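Local coordinates for protein PrgZ (Enterococcus faecalis, PDB 4FAJ) that binds peptide pheromone outside the cell as a membrane-anchored receptor and probably serves peptide import, as a member of the bacterial solute-binding protein 5 family, at residues Ala345-Ser350 with Val387-Lys392; Val338-Asn343 with Glu395-Lys400; Ala317-Leu322 with Val361-Val366; Gln334-Arg339 with Ile522-Val527. One frame throughout, in Å; residues are numbered along the deposited sequence.

Contact 1: Ala345-Ser350 with Val387-Lys392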
loop_
_atom_site.group_PDB
_atom_site.type_symbol
_atom_site.label_atom_id
_atom_site.label_comp_id
_atom_site.label_asym_id
_atom_site.label_seq_id
_atom_site.Cartn_x
_atom_site.Cartn_y
_atom_site.Cartn_z
ATOM N N ALA A 345 21.498 -9.336 -11.668
ATOM C CA ALA A 345 21.324 -8.985 -13.069
ATOM C C ALA A 345 20.584 -7.661 -13.297
ATOM O O ALA A 345 20.632 -7.125 -14.408
ATOM C CB ALA A 345 20.609 -10.109 -13.813
ATOM N N ILE A 346 19.893 -7.139 -12.282
ATOM C CA ILE A 346 19.085 -5.920 -12.475
ATOM C C ILE A 346 19.917 -4.637 -12.365
ATOM O O ILE A 346 20.437 -4.306 -11.293
ATOM C CB ILE A 346 17.884 -5.825 -11.499
ATOM C CG1 ILE A 346 17.021 -7.092 -11.541
ATOM C CG2 ILE A 346 17.021 -4.610 -11.844
ATOM C CD1 ILE A 346 16.719 -7.575 -12.896
ATOM N N ASP A 347 20.053 -3.936 -13.490
ATOM C CA ASP A 347 20.727 -2.647 -13.529
ATOM C C ASP A 347 19.726 -1.573 -13.113
ATOM O O ASP A 347 19.064 -0.950 -13.950
ATOM C CB ASP A 347 21.298 -2.376 -14.915
ATOM C CG ASP A 347 22.154 -1.116 -14.975
ATOM O OD1 ASP A 347 22.189 -0.334 -14.005
ATOM O OD2 ASP A 347 22.789 -0.906 -16.029
ATOM N N ARG A 348 19.645 -1.359 -11.803
ATOM C CA ARG A 348 18.655 -0.444 -11.221
ATOM C C ARG A 348 18.889 1.008 -11.637
ATOM O O ARG A 348 17.929 1.735 -11.887
ATOM C CB ARG A 348 18.668 -0.560 -9.695
ATOM C CG ARG A 348 18.250 -1.925 -9.191
ATOM C CD ARG A 348 18.514 -2.097 -7.693
ATOM N NE ARG A 348 18.078 -3.410 -7.231
ATOM C CZ ARG A 348 18.721 -4.554 -7.453
ATOM N NH1 ARG A 348 19.870 -4.583 -8.130
ATOM N NH2 ARG A 348 18.215 -5.688 -6.985
ATOM N N GLU A 349 20.153 1.431 -11.706
ATOM C CA GLU A 349 20.454 2.816 -12.065
ATOM C C GLU A 349 20.005 3.142 -13.483
ATOM O O GLU A 349 19.459 4.215 -13.723
ATOM C CB GLU A 349 21.945 3.158 -11.881
ATOM C CG GLU A 349 22.449 3.054 -10.431
ATOM C CD GLU A 349 21.737 3.987 -9.441
ATOM O OE1 GLU A 349 20.998 4.906 -9.862
ATOM O OE2 GLU A 349 21.929 3.796 -8.223
ATOM N N SER A 350 20.222 2.223 -14.422
ATOM C CA SER A 350 19.745 2.419 -15.794
ATOM C C SER A 350 18.224 2.508 -15.865
ATOM O O SER A 350 17.681 3.354 -16.579
ATOM C CB SER A 350 20.246 1.307 -16.713
ATOM O OG SER A 350 21.638 1.431 -16.912
ATOM N N VAL A 387 21.824 -4.260 -1.986
ATOM C CA VAL A 387 21.698 -4.848 -3.310
ATOM C C VAL A 387 22.356 -3.920 -4.312
ATOM O O VAL A 387 22.322 -2.697 -4.142
ATOM C CB VAL A 387 20.220 -5.105 -3.713
ATOM C CG1 VAL A 387 19.590 -6.154 -2.799
ATOM C CG2 VAL A 387 19.394 -3.821 -3.693
ATOM N N GLU A 388 22.971 -4.500 -5.336
ATOM C CA GLU A 388 23.587 -3.711 -6.400
ATOM C C GLU A 388 23.872 -4.574 -7.621
ATOM O O GLU A 388 24.371 -5.699 -7.487
ATOM C CB GLU A 388 24.901 -3.086 -5.926
ATOM C CG GLU A 388 25.470 -2.051 -6.901
ATOM C CD GLU A 388 26.710 -1.358 -6.368
ATOM O OE1 GLU A 388 27.580 -2.047 -5.797
ATOM O OE2 GLU A 388 26.810 -0.114 -6.516
ATOM N N PHE A 389 23.559 -4.019 -8.792
ATOM C CA PHE A 389 23.924 -4.583 -10.087
ATOM C C PHE A 389 25.367 -5.071 -10.136
ATOM O O PHE A 389 26.293 -4.335 -9.807
ATOM C CB PHE A 389 23.713 -3.521 -11.173
ATOM C CG PHE A 389 23.967 -4.004 -12.579
ATOM C CD1 PHE A 389 23.343 -5.136 -13.070
ATOM C CD2 PHE A 389 24.797 -3.275 -13.435
ATOM C CE1 PHE A 389 23.572 -5.565 -14.386
ATOM C CE2 PHE A 389 25.023 -3.692 -14.737
ATOM C CZ PHE A 389 24.410 -4.835 -15.216
ATOM N N ASN A 390 25.542 -6.324 -10.545
ATOM C CA ASN A 390 26.856 -6.891 -10.808
ATOM C C ASN A 390 26.686 -8.014 -11.837
ATOM O O ASN A 390 26.476 -9.171 -11.483
ATOM C CB ASN A 390 27.505 -7.390 -9.508
ATOM C CG ASN A 390 28.980 -7.712 -9.671
ATOM O OD1 ASN A 390 29.403 -8.272 -10.684
ATOM N ND2 ASN A 390 29.777 -7.367 -8.657
ATOM N N LYS A 391 26.772 -7.634 -13.111
ATOM C CA LYS A 391 26.551 -8.535 -14.257
ATOM C C LYS A 391 27.399 -9.813 -14.183
ATOM O O LYS A 391 26.888 -10.911 -14.382
ATOM C CB LYS A 391 26.841 -7.773 -15.558
ATOM C CG LYS A 391 26.738 -8.582 -16.838
ATOM C CD LYS A 391 25.600 -8.124 -17.714
ATOM C CE LYS A 391 25.350 -9.118 -18.852
ATOM N NZ LYS A 391 26.412 -9.061 -19.868
ATOM N N LYS A 392 28.685 -9.676 -13.874
ATOM C CA LYS A 392 29.564 -10.858 -13.813
ATOM C C LYS A 392 29.125 -11.835 -12.718
ATOM O O LYS A 392 29.111 -13.040 -12.950
ATOM C CB LYS A 392 31.039 -10.476 -13.643
ATOM C CG LYS A 392 31.744 -10.073 -14.957
ATOM C CD LYS A 392 31.296 -8.691 -15.423
ATOM C CE LYS A 392 31.909 -8.228 -16.714
ATOM N NZ LYS A 392 30.985 -7.227 -17.334
HETATM O O HOH W 1 21.833 -1.658 -9.165
#

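Contact 2: Val338-Asn343 with Glu395-Lys400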
loop_
_atom_site.group_PDB
_atom_site.type_symbol
_atom_site.label_atom_id
_atom_site.label_comp_id
_atom_site.label_asym_id
_atom_site.label_seq_id
_atom_site.Cartn_x
_atom_site.Cartn_y
_atom_site.Cartn_z
ATOM N N VAL A 338 19.552 -19.208 -8.507
ATOM C CA VAL A 338 18.737 -18.568 -9.530
ATOM C C VAL A 338 18.269 -17.210 -9.006
ATOM O O VAL A 338 18.418 -16.196 -9.693
ATOM C CB VAL A 338 17.511 -19.436 -9.933
ATOM C CG1 VAL A 338 16.555 -18.641 -10.824
ATOM C CG2 VAL A 338 17.969 -20.715 -10.624
ATOM N N ARG A 339 17.740 -17.187 -7.784
ATOM C CA ARG A 339 17.229 -15.940 -7.197
ATOM C C ARG A 339 18.335 -14.877 -7.092
ATOM O O ARG A 339 18.130 -13.724 -7.444
ATOM C CB ARG A 339 16.587 -16.201 -5.829
ATOM C CG ARG A 339 15.364 -17.129 -5.878
ATOM C CD ARG A 339 14.526 -17.040 -4.618
ATOM N NE ARG A 339 15.305 -17.362 -3.420
ATOM C CZ ARG A 339 15.469 -18.588 -2.923
ATOM N NH1 ARG A 339 14.915 -19.651 -3.510
ATOM N NH2 ARG A 339 16.205 -18.762 -1.838
ATOM N N LYS A 340 19.520 -15.290 -6.657
ATOM C CA LYS A 340 20.651 -14.370 -6.556
ATOM C C LYS A 340 21.113 -13.891 -7.924
ATOM O O LYS A 340 21.482 -12.728 -8.076
ATOM C CB LYS A 340 21.807 -15.025 -5.790
ATOM C CG LYS A 340 21.476 -15.244 -4.332
ATOM C CD LYS A 340 22.623 -15.939 -3.597
ATOM C CE LYS A 340 22.341 -16.020 -2.103
ATOM N NZ LYS A 340 23.369 -16.850 -1.405
ATOM N N ALA A 341 21.080 -14.774 -8.923
ATOM C CA ALA A 341 21.383 -14.362 -10.301
ATOM C C ALA A 341 20.422 -13.267 -10.767
ATOM O O ALA A 341 20.846 -12.291 -11.368
ATOM C CB ALA A 341 21.331 -15.544 -11.246
ATOM N N ILE A 342 19.137 -13.438 -10.477
ATOM C CA ILE A 342 18.119 -12.452 -10.859
ATOM C C ILE A 342 18.436 -11.104 -10.198
ATOM O O ILE A 342 18.481 -10.063 -10.876
ATOM C CB ILE A 342 16.687 -12.936 -10.496
ATOM C CG1 ILE A 342 16.286 -14.125 -11.385
ATOM C CG2 ILE A 342 15.658 -11.810 -10.635
ATOM C CD1 ILE A 342 14.994 -14.819 -10.922
ATOM N N ASN A 343 18.697 -11.132 -8.892
ATOM C CA ASN A 343 19.037 -9.916 -8.157
ATOM C C ASN A 343 20.244 -9.184 -8.754
ATOM O O ASN A 343 20.176 -7.987 -9.013
ATOM C CB ASN A 343 19.320 -10.217 -6.686
ATOM C CG ASN A 343 19.813 -9.004 -5.938
ATOM O OD1 ASN A 343 19.095 -8.011 -5.810
ATOM N ND2 ASN A 343 21.053 -9.058 -5.473
ATOM N N GLU A 395 25.955 -13.694 -13.920
ATOM C CA GLU A 395 26.332 -14.746 -14.869
ATOM C C GLU A 395 26.881 -15.961 -14.137
ATOM O O GLU A 395 26.563 -17.100 -14.467
ATOM C CB GLU A 395 27.371 -14.222 -15.861
ATOM C CG GLU A 395 26.837 -13.135 -16.804
ATOM C CD GLU A 395 27.895 -12.611 -17.776
ATOM O OE1 GLU A 395 29.102 -12.674 -17.452
ATOM O OE2 GLU A 395 27.509 -12.126 -18.857
ATOM N N GLU A 396 27.698 -15.715 -13.123
ATOM C CA GLU A 396 28.292 -16.799 -12.370
ATOM C C GLU A 396 27.327 -17.548 -11.459
ATOM O O GLU A 396 27.437 -18.767 -11.322
ATOM C CB GLU A 396 29.482 -16.283 -11.575
ATOM C CG GLU A 396 30.598 -15.805 -12.496
ATOM C CD GLU A 396 31.959 -15.948 -11.885
ATOM O OE1 GLU A 396 32.044 -16.128 -10.652
ATOM O OE2 GLU A 396 32.944 -15.886 -12.643
ATOM N N TYR A 397 26.389 -16.846 -10.827
ATOM C CA TYR A 397 25.368 -17.520 -10.027
ATOM C C TYR A 397 24.457 -18.369 -10.929
ATOM O O TYR A 397 24.010 -19.447 -10.536
ATOM C CB TYR A 397 24.529 -16.522 -9.224
ATOM C CG TYR A 397 25.102 -16.217 -7.851
ATOM C CD1 TYR A 397 25.035 -17.153 -6.825
ATOM C CD2 TYR A 397 25.701 -14.998 -7.583
ATOM C CE1 TYR A 397 25.543 -16.882 -5.563
ATOM C CE2 TYR A 397 26.215 -14.709 -6.318
ATOM C CZ TYR A 397 26.137 -15.648 -5.320
ATOM O OH TYR A 397 26.649 -15.346 -4.079
ATOM N N TRP A 398 24.203 -17.873 -12.133
ATOM C CA TRP A 398 23.401 -18.599 -13.113
ATOM C C TRP A 398 24.115 -19.884 -13.549
ATOM O O TRP A 398 23.498 -20.940 -13.594
ATOM C CB TRP A 398 23.091 -17.700 -14.311
ATOM C CG TRP A 398 22.276 -18.344 -15.396
ATOM C CD1 TRP A 398 22.656 -18.540 -16.694
ATOM C CD2 TRP A 398 20.945 -18.870 -15.285
ATOM N NE1 TRP A 398 21.646 -19.152 -17.395
ATOM C CE2 TRP A 398 20.587 -19.371 -16.557
ATOM C CE3 TRP A 398 20.025 -18.968 -14.238
ATOM C CZ2 TRP A 398 19.342 -19.963 -16.810
ATOM C CZ3 TRP A 398 18.781 -19.558 -14.490
ATOM C CH2 TRP A 398 18.456 -20.046 -15.766
ATOM N N ASP A 399 25.408 -19.795 -13.853
ATOM C CA ASP A 399 26.195 -20.974 -14.227
ATOM C C ASP A 399 26.218 -22.008 -13.100
ATOM O O ASP A 399 26.137 -23.211 -13.347
ATOM C CB ASP A 399 27.630 -20.588 -14.629
ATOM C CG ASP A 399 27.701 -19.909 -15.994
ATOM O OD1 ASP A 399 26.754 -20.056 -16.807
ATOM O OD2 ASP A 399 28.708 -19.221 -16.272
ATOM N N LYS A 400 26.310 -21.533 -11.861
ATOM C CA LYS A 400 26.242 -22.403 -10.696
ATOM C C LYS A 400 24.865 -23.088 -10.609
ATOM O O LYS A 400 24.780 -24.288 -10.375
ATOM C CB LYS A 400 26.542 -21.591 -9.424
ATOM C CG LYS A 400 26.626 -22.394 -8.139
ATOM C CD LYS A 400 26.867 -21.474 -6.930
ATOM C CE LYS A 400 28.333 -21.245 -6.618
ATOM N NZ LYS A 400 28.720 -21.960 -5.363
#

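Contact 3: Ala317-Leu322 with Val361-Val366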
loop_
_atom_site.group_PDB
_atom_site.type_symbol
_atom_site.label_atom_id
_atom_site.label_comp_id
_atom_site.label_asym_id
_atom_site.label_seq_id
_atom_site.Cartn_x
_atom_site.Cartn_y
_atom_site.Cartn_z
ATOM N N ALA A 317 7.459 6.384 0.157
ATOM C CA ALA A 317 7.948 5.240 0.957
ATOM C C ALA A 317 7.412 3.943 0.352
ATOM O O ALA A 317 6.619 3.215 0.964
ATOM C CB ALA A 317 7.521 5.386 2.434
ATOM N N ASN A 318 7.877 3.649 -0.860
ATOM C CA ASN A 318 7.233 2.672 -1.730
ATOM C C ASN A 318 8.330 1.967 -2.533
ATOM O O ASN A 318 9.027 2.601 -3.307
ATOM C CB ASN A 318 6.230 3.450 -2.601
ATOM C CG ASN A 318 5.477 2.612 -3.646
ATOM O OD1 ASN A 318 4.802 3.204 -4.507
ATOM N ND2 ASN A 318 5.538 1.274 -3.571
ATOM N N THR A 319 8.502 0.665 -2.297
ATOM C CA THR A 319 9.475 -0.138 -3.022
ATOM C C THR A 319 8.731 -1.032 -4.025
ATOM O O THR A 319 7.768 -1.711 -3.656
ATOM C CB THR A 319 10.286 -1.024 -2.057
ATOM O OG1 THR A 319 11.016 -0.192 -1.133
ATOM C CG2 THR A 319 11.273 -1.933 -2.833
ATOM N N MET A 320 9.172 -1.026 -5.279
ATOM C CA MET A 320 8.689 -2.004 -6.266
ATOM C C MET A 320 9.638 -3.217 -6.278
ATOM O O MET A 320 10.867 -3.062 -6.317
ATOM C CB MET A 320 8.590 -1.386 -7.668
ATOM C CG MET A 320 7.487 -0.362 -7.838
ATOM S SD MET A 320 5.810 -0.996 -7.561
ATOM C CE MET A 320 5.717 -2.338 -8.754
ATOM N N PHE A 321 9.046 -4.416 -6.222
ATOM C CA PHE A 321 9.781 -5.681 -6.137
ATOM C C PHE A 321 9.559 -6.550 -7.372
ATOM O O PHE A 321 8.582 -6.363 -8.099
ATOM C CB PHE A 321 9.279 -6.527 -4.962
ATOM C CG PHE A 321 9.350 -5.863 -3.622
ATOM C CD1 PHE A 321 10.556 -5.757 -2.944
ATOM C CD2 PHE A 321 8.192 -5.434 -2.988
ATOM C CE1 PHE A 321 10.617 -5.182 -1.684
ATOM C CE2 PHE A 321 8.246 -4.850 -1.717
ATOM C CZ PHE A 321 9.455 -4.718 -1.073
ATOM N N LEU A 322 10.469 -7.511 -7.578
ATOM C CA LEU A 322 10.133 -8.772 -8.235
ATOM C C LEU A 322 9.852 -9.764 -7.120
ATOM O O LEU A 322 10.773 -10.185 -6.389
ATOM C CB LEU A 322 11.271 -9.303 -9.118
ATOM C CG LEU A 322 11.442 -8.692 -10.497
ATOM C CD1 LEU A 322 12.559 -9.385 -11.240
ATOM C CD2 LEU A 322 10.170 -8.781 -11.306
ATOM N N VAL A 361 14.207 6.424 -7.410
ATOM C CA VAL A 361 15.611 6.096 -7.137
ATOM C C VAL A 361 15.819 4.589 -6.960
ATOM O O VAL A 361 14.903 3.869 -6.574
ATOM C CB VAL A 361 16.141 6.857 -5.905
ATOM C CG1 VAL A 361 16.016 8.379 -6.110
ATOM C CG2 VAL A 361 15.407 6.423 -4.650
ATOM N N ALA A 362 17.025 4.124 -7.267
ATOM C CA ALA A 362 17.394 2.725 -7.062
ATOM C C ALA A 362 17.152 2.301 -5.619
ATOM O O ALA A 362 17.405 3.081 -4.679
ATOM C CB ALA A 362 18.865 2.498 -7.429
ATOM N N SER A 363 16.659 1.072 -5.447
ATOM C CA SER A 363 16.514 0.477 -4.117
ATOM C C SER A 363 17.893 0.145 -3.559
ATOM O O SER A 363 18.770 -0.298 -4.303
ATOM C CB SER A 363 15.695 -0.822 -4.178
ATOM O OG SER A 363 14.319 -0.603 -4.460
ATOM N N VAL A 364 18.080 0.366 -2.258
ATOM C CA VAL A 364 19.286 -0.086 -1.548
ATOM C C VAL A 364 18.988 -1.290 -0.658
ATOM O O VAL A 364 19.888 -1.890 -0.091
ATOM C CB VAL A 364 19.891 1.026 -0.673
ATOM C CG1 VAL A 364 20.424 2.172 -1.550
ATOM C CG2 VAL A 364 18.880 1.529 0.369
ATOM N N GLY A 365 17.722 -1.621 -0.516
ATOM C CA GLY A 365 17.294 -2.750 0.302
ATOM C C GLY A 365 15.795 -2.910 0.132
ATOM O O GLY A 365 15.187 -2.282 -0.750
ATOM N N VAL A 366 15.186 -3.739 0.971
ATOM C CA VAL A 366 13.728 -3.902 0.958
ATOM C C VAL A 366 13.056 -2.597 1.408
ATOM O O VAL A 366 12.071 -2.158 0.806
ATOM C CB VAL A 366 13.310 -5.077 1.869
ATOM C CG1 VAL A 366 11.821 -5.124 2.106
ATOM C CG2 VAL A 366 13.829 -6.421 1.283
HETATM O O HOH W 2 13.337 0.743 -2.169
#

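Contact 4: Gln334-Arg339 with Ile522-Val527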
loop_
_atom_site.group_PDB
_atom_site.type_symbol
_atom_site.label_atom_id
_atom_site.label_comp_id
_atom_site.label_asym_id
_atom_site.label_seq_id
_atom_site.Cartn_x
_atom_site.Cartn_y
_atom_site.Cartn_z
ATOM N N GLN A 334 12.789 -21.879 -6.675
ATOM C CA GLN A 334 13.139 -22.624 -5.466
ATOM C C GLN A 334 14.669 -22.680 -5.258
ATOM O O GLN A 334 15.143 -22.830 -4.135
ATOM C CB GLN A 334 12.511 -24.030 -5.572
ATOM C CG GLN A 334 13.108 -25.157 -4.752
ATOM C CD GLN A 334 12.300 -26.443 -4.930
ATOM O OE1 GLN A 334 11.160 -26.532 -4.467
ATOM N NE2 GLN A 334 12.875 -27.426 -5.616
ATOM N N ASN A 335 15.432 -22.528 -6.339
ATOM C CA ASN A 335 16.894 -22.558 -6.267
ATOM C C ASN A 335 17.469 -21.187 -5.861
ATOM O O ASN A 335 17.271 -20.184 -6.556
ATOM C CB ASN A 335 17.458 -23.056 -7.607
ATOM C CG ASN A 335 18.961 -23.271 -7.588
ATOM O OD1 ASN A 335 19.722 -22.317 -7.630
ATOM N ND2 ASN A 335 19.392 -24.533 -7.561
ATOM N N LYS A 336 18.195 -21.152 -4.746
ATOM C CA LYS A 336 18.725 -19.886 -4.215
ATOM C C LYS A 336 19.676 -19.188 -5.196
ATOM O O LYS A 336 19.658 -17.971 -5.301
ATOM C CB LYS A 336 19.427 -20.105 -2.864
ATOM C CG LYS A 336 19.676 -18.811 -2.092
ATOM C CD LYS A 336 20.324 -19.052 -0.722
ATOM C CE LYS A 336 19.295 -19.541 0.294
ATOM N NZ LYS A 336 19.849 -19.677 1.666
ATOM N N ASN A 337 20.496 -19.952 -5.915
ATOM C CA ASN A 337 21.403 -19.353 -6.911
ATOM C C ASN A 337 20.685 -18.654 -8.078
ATOM O O ASN A 337 21.155 -17.629 -8.580
ATOM C CB ASN A 337 22.413 -20.383 -7.432
ATOM C CG ASN A 337 23.401 -20.837 -6.357
ATOM O OD1 ASN A 337 23.962 -20.023 -5.622
ATOM N ND2 ASN A 337 23.614 -22.139 -6.267
ATOM N N VAL A 338 19.552 -19.208 -8.507
ATOM C CA VAL A 338 18.737 -18.568 -9.530
ATOM C C VAL A 338 18.269 -17.210 -9.006
ATOM O O VAL A 338 18.418 -16.196 -9.693
ATOM C CB VAL A 338 17.511 -19.436 -9.933
ATOM C CG1 VAL A 338 16.555 -18.641 -10.824
ATOM C CG2 VAL A 338 17.969 -20.715 -10.624
ATOM N N ARG A 339 17.740 -17.187 -7.784
ATOM C CA ARG A 339 17.229 -15.940 -7.197
ATOM C C ARG A 339 18.335 -14.877 -7.092
ATOM O O ARG A 339 18.130 -13.724 -7.444
ATOM C CB ARG A 339 16.587 -16.201 -5.829
ATOM C CG ARG A 339 15.364 -17.129 -5.878
ATOM C CD ARG A 339 14.526 -17.040 -4.618
ATOM N NE ARG A 339 15.305 -17.362 -3.420
ATOM C CZ ARG A 339 15.469 -18.588 -2.923
ATOM N NH1 ARG A 339 14.915 -19.651 -3.510
ATOM N NH2 ARG A 339 16.205 -18.762 -1.838
ATOM N N ILE A 522 17.531 -10.614 2.351
ATOM C CA ILE A 522 18.345 -10.334 1.160
ATOM C C ILE A 522 19.380 -11.439 0.915
ATOM O O ILE A 522 19.603 -11.852 -0.238
ATOM C CB ILE A 522 19.000 -8.934 1.251
ATOM C CG1 ILE A 522 17.919 -7.876 1.031
ATOM C CG2 ILE A 522 20.132 -8.791 0.226
ATOM C CD1 ILE A 522 18.268 -6.522 1.508
ATOM N N ASN A 523 19.960 -11.963 1.992
ATOM C CA ASN A 523 20.924 -13.052 1.874
ATOM C C ASN A 523 20.292 -14.345 1.360
ATOM O O ASN A 523 20.944 -15.112 0.661
ATOM C CB ASN A 523 21.621 -13.298 3.212
ATOM C CG ASN A 523 22.532 -12.149 3.604
ATOM O OD1 ASN A 523 22.786 -11.242 2.802
ATOM N ND2 ASN A 523 23.047 -12.192 4.816
ATOM N N ASP A 524 19.030 -14.576 1.718
ATOM C CA ASP A 524 18.246 -15.702 1.179
ATOM C C ASP A 524 17.728 -15.382 -0.227
ATOM O O ASP A 524 17.285 -16.278 -0.943
ATOM C CB ASP A 524 17.019 -15.989 2.061
ATOM C CG ASP A 524 17.348 -16.716 3.363
ATOM O OD1 ASP A 524 18.472 -17.228 3.525
ATOM O OD2 ASP A 524 16.442 -16.782 4.240
ATOM N N MET A 525 17.799 -14.099 -0.591
ATOM C CA MET A 525 17.090 -13.460 -1.717
ATOM C C MET A 525 15.649 -13.934 -1.882
ATOM O O MET A 525 15.270 -14.485 -2.922
ATOM C CB MET A 525 17.862 -13.567 -3.039
ATOM C CG MET A 525 17.373 -12.588 -4.128
ATOM S SD MET A 525 17.282 -10.840 -3.679
ATOM C CE MET A 525 18.934 -10.514 -3.117
ATOM N N GLY A 526 14.859 -13.691 -0.848
ATOM C CA GLY A 526 13.450 -14.057 -0.832
ATOM C C GLY A 526 12.543 -13.111 -1.599
ATOM O O GLY A 526 11.396 -13.458 -1.892
ATOM N N VAL A 527 13.062 -11.923 -1.907
ATOM C CA VAL A 527 12.369 -10.892 -2.685
ATOM C C VAL A 527 13.450 -9.990 -3.292
ATOM O O VAL A 527 14.491 -9.793 -2.666
ATOM C CB VAL A 527 11.417 -10.064 -1.796
ATOM C CG1 VAL A 527 12.201 -9.124 -0.846
ATOM C CG2 VAL A 527 10.422 -9.299 -2.645
HETATM O O HOH W 3 21.065 -17.171 3.200
#

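Contact 1: Ala345-Ser350 with Val387-Lys392
Phe389 and Asp347 make the main stack of this contact. The carboxylate of Asp347 lies nearly parallel to the ring, the two planes 5° apart, and CG of Asp347 sits 3.7 Å from CD2 of Phe389. The favourable part is a CH-pi contact: CB of Asp347 stands 3.7 Å from the Phe389 centroid, almost on the ring normal. A chi1 of -173° swings the carboxylate across the ring and within reach of Ser350; the small chi2 (-9°) turns its plane parallel to the ring. OD1 of Asp347 accepts from Ser350 N at 3.3 Å and OD2 from Ser350 OG at 2.8 Å, each approached from above the carboxylate plane. These bonds, and probably the positive end of helix 348-356, carry the charge.

Further van der Waals contact comes from CE1 of Phe389, 3.3 Å from Ala345 O, and from Val387, whose CG2 lies over one face of the Arg348 guanidinium, 3.8 Å from NE. That NE donates to Pro529 O.

No direct hydrogen bond crosses between the segments; a water does the bridging, accepting from Phe389 N at 2.9 Å and weakly from Arg348 N. Gln433 of helix 421-437 takes the Asp347 N-H. With Asn390 capping helix 391-402 as Asp347 caps helix 348-356, two helices start near each other and lead off in different directions, each with a classical N-cap residue.

Contact 2: Val338-Asn343 with Glu395-Lys400
Ala341 faces Tyr397 and Trp398 where helix 336-345 and helix 391-402 pack antiparallel, their local axes 7.8 Å apart and 161° between N-to-C directions. Such a close approach calls for a small residue at the crossing, and Ala341 supplies it: its methyl fits the shallow hollow between the first side-chain carbons of the two aromatics, CB of Ala341 standing 3.9 Å from CB of Tyr397 and 4.1 Å from CB of Trp398.

The larger bumps flank this seam. On one flank Trp398 holds its indole anti to the backbone nitrogen (chi1 180°), which carries the six-membered ring alongside Val338; CG2 of Val338 lies 4.1 Å from CZ3 of Trp398, and the two side chains point the same way. The indole N-H is used outside the pair, bonding to Glu439 O, so this buried N-H is satisfied.

On the other flank, Lys340 suits a partly exposed place because its long aliphatic stem can lie along an aromatic ring. Beyond CG it runs extended across Tyr397. CB of Lys340 rests over the middle of the ring in a CH-pi contact, 4.0 Å from the centroid, and farther out CD of Lys340 comes 3.6 Å from CE1 of Tyr397.

Contact 3: Ala317-Leu322 with Val361-Val366
Thr319 and Val366 bring together the extended strand 318-322 and an irregular run that follows the short strand 361-362. Their CA atoms, 6.9 Å apart, are the nearest across the pair, and no backbone-to-backbone hydrogen bond joins the segments. Gly365 is almost fully extended (phi -175°, psi -169°), after which Val366 takes helical angles and offers its carbonyl to the strand.

That carbonyl receives the hydroxyl of Thr319: OG1 donates to Val366 O at 3.0 Å, with the donor tilted 32° from the carbonyl plane. Water joins the same hydroxyl, donating a hydrogen bond to Thr319 OG1 at 2.7 Å and lying 2.8 Å from Ser363 OG. Threonine suits this buried place because its two branches divide the work. With OG1 engaged in these bonds, CG2 makes the apolar contact, 3.5 Å above the plane of the Phe321 ring; Ser363 OG is a van der Waals neighbour of CG2. Phe321 in turn presents its ring edge to Val366, CE1 being 4.0 Å from CG1.

Neighbouring Asn318 and Met320 point away from this contact; Asn318 hydrogen-bonds to the bound peptide and Met320 packs on it. Strand 311-324 is an interior sheet strand of the solute-binding fold, paired antiparallel with strands 464-470 and 528-539, with ligand on one side and a coil segment on the other.

Contact 4: Gln334-Arg339 with Ile522-Val527
Arg339 reaches across to the carbonyls of Asp524 and Met525. The strongest bond runs from NH2 of Arg339 to Asp524 O, 2.9 Å long with an N-H...O angle of 166°; it lies in the guanidinium plane, and the line from C=O to the nitrogen is almost straight. NE of Arg339 is 2.9 Å from Met525 O in a weak, bent bond, and makes a longer weak one to Asp524 O. Both carbonyls therefore meet the edge of the guanidinium, where its N-H groups point. A bend at chi3 (-58°) swings this edge onto them, and NH1 is left for Leu333 O and, weakly, Gln334 O. The firm bonds from NH2 to Asp524 O and from NH1 to Leu333 O, with the weak ones beside them, probably limit the group's rotation. Arginine probably suits the place because its cation may offset the partial negative charge of carbonyls at a helix end.

Farther out, Lys336 forms a loose salt bridge: its NZ is 3.4 Å from Asp524 OD1, a weak bond supplemented by a water that accepts from NZ at 3.2 Å and donates to OD1 at 2.6 Å. The other carboxylate oxygen, OD2, is held by Tyr494 and Asn496.

Packing across the pair is modest: CB of Met525 is 4.0 Å from CB of Arg339, and CG of Met525 rests near Arg339 O. Within 334-339, CA of Lys336 lies over one face of the guanidinium, and Asn335 caps the start of helix 336-345, its OD1 accepting from Val338 N. Met525, with positive phi, is the C-prime residue of a Schellman motif, so a capped helix start meets a Schellman-closed helix end.

In the fold
Contacts 1 and 2 share helix 391-402, and contacts 2 and 4 share helix 336-345, so each of these helices takes part in two contacts. Contact 3 lies deepest, its centre about 13 Å from that of the chain, and its touching residues are all buried; contact 2 is buried too, though its centre is about 30 Å out, while contacts 1 and 4 are partly buried. Chemistry follows place. Helix against helix in contact 2 is apolar and aromatic, whereas contact 4 is carried by an arginine bonded to carbonyls at a helix end, with a weak salt bridge outside. Contact 1 relies on stacking and a bridging water, contact 3 on a water and a hydroxyl of the strand that also meets the peptide.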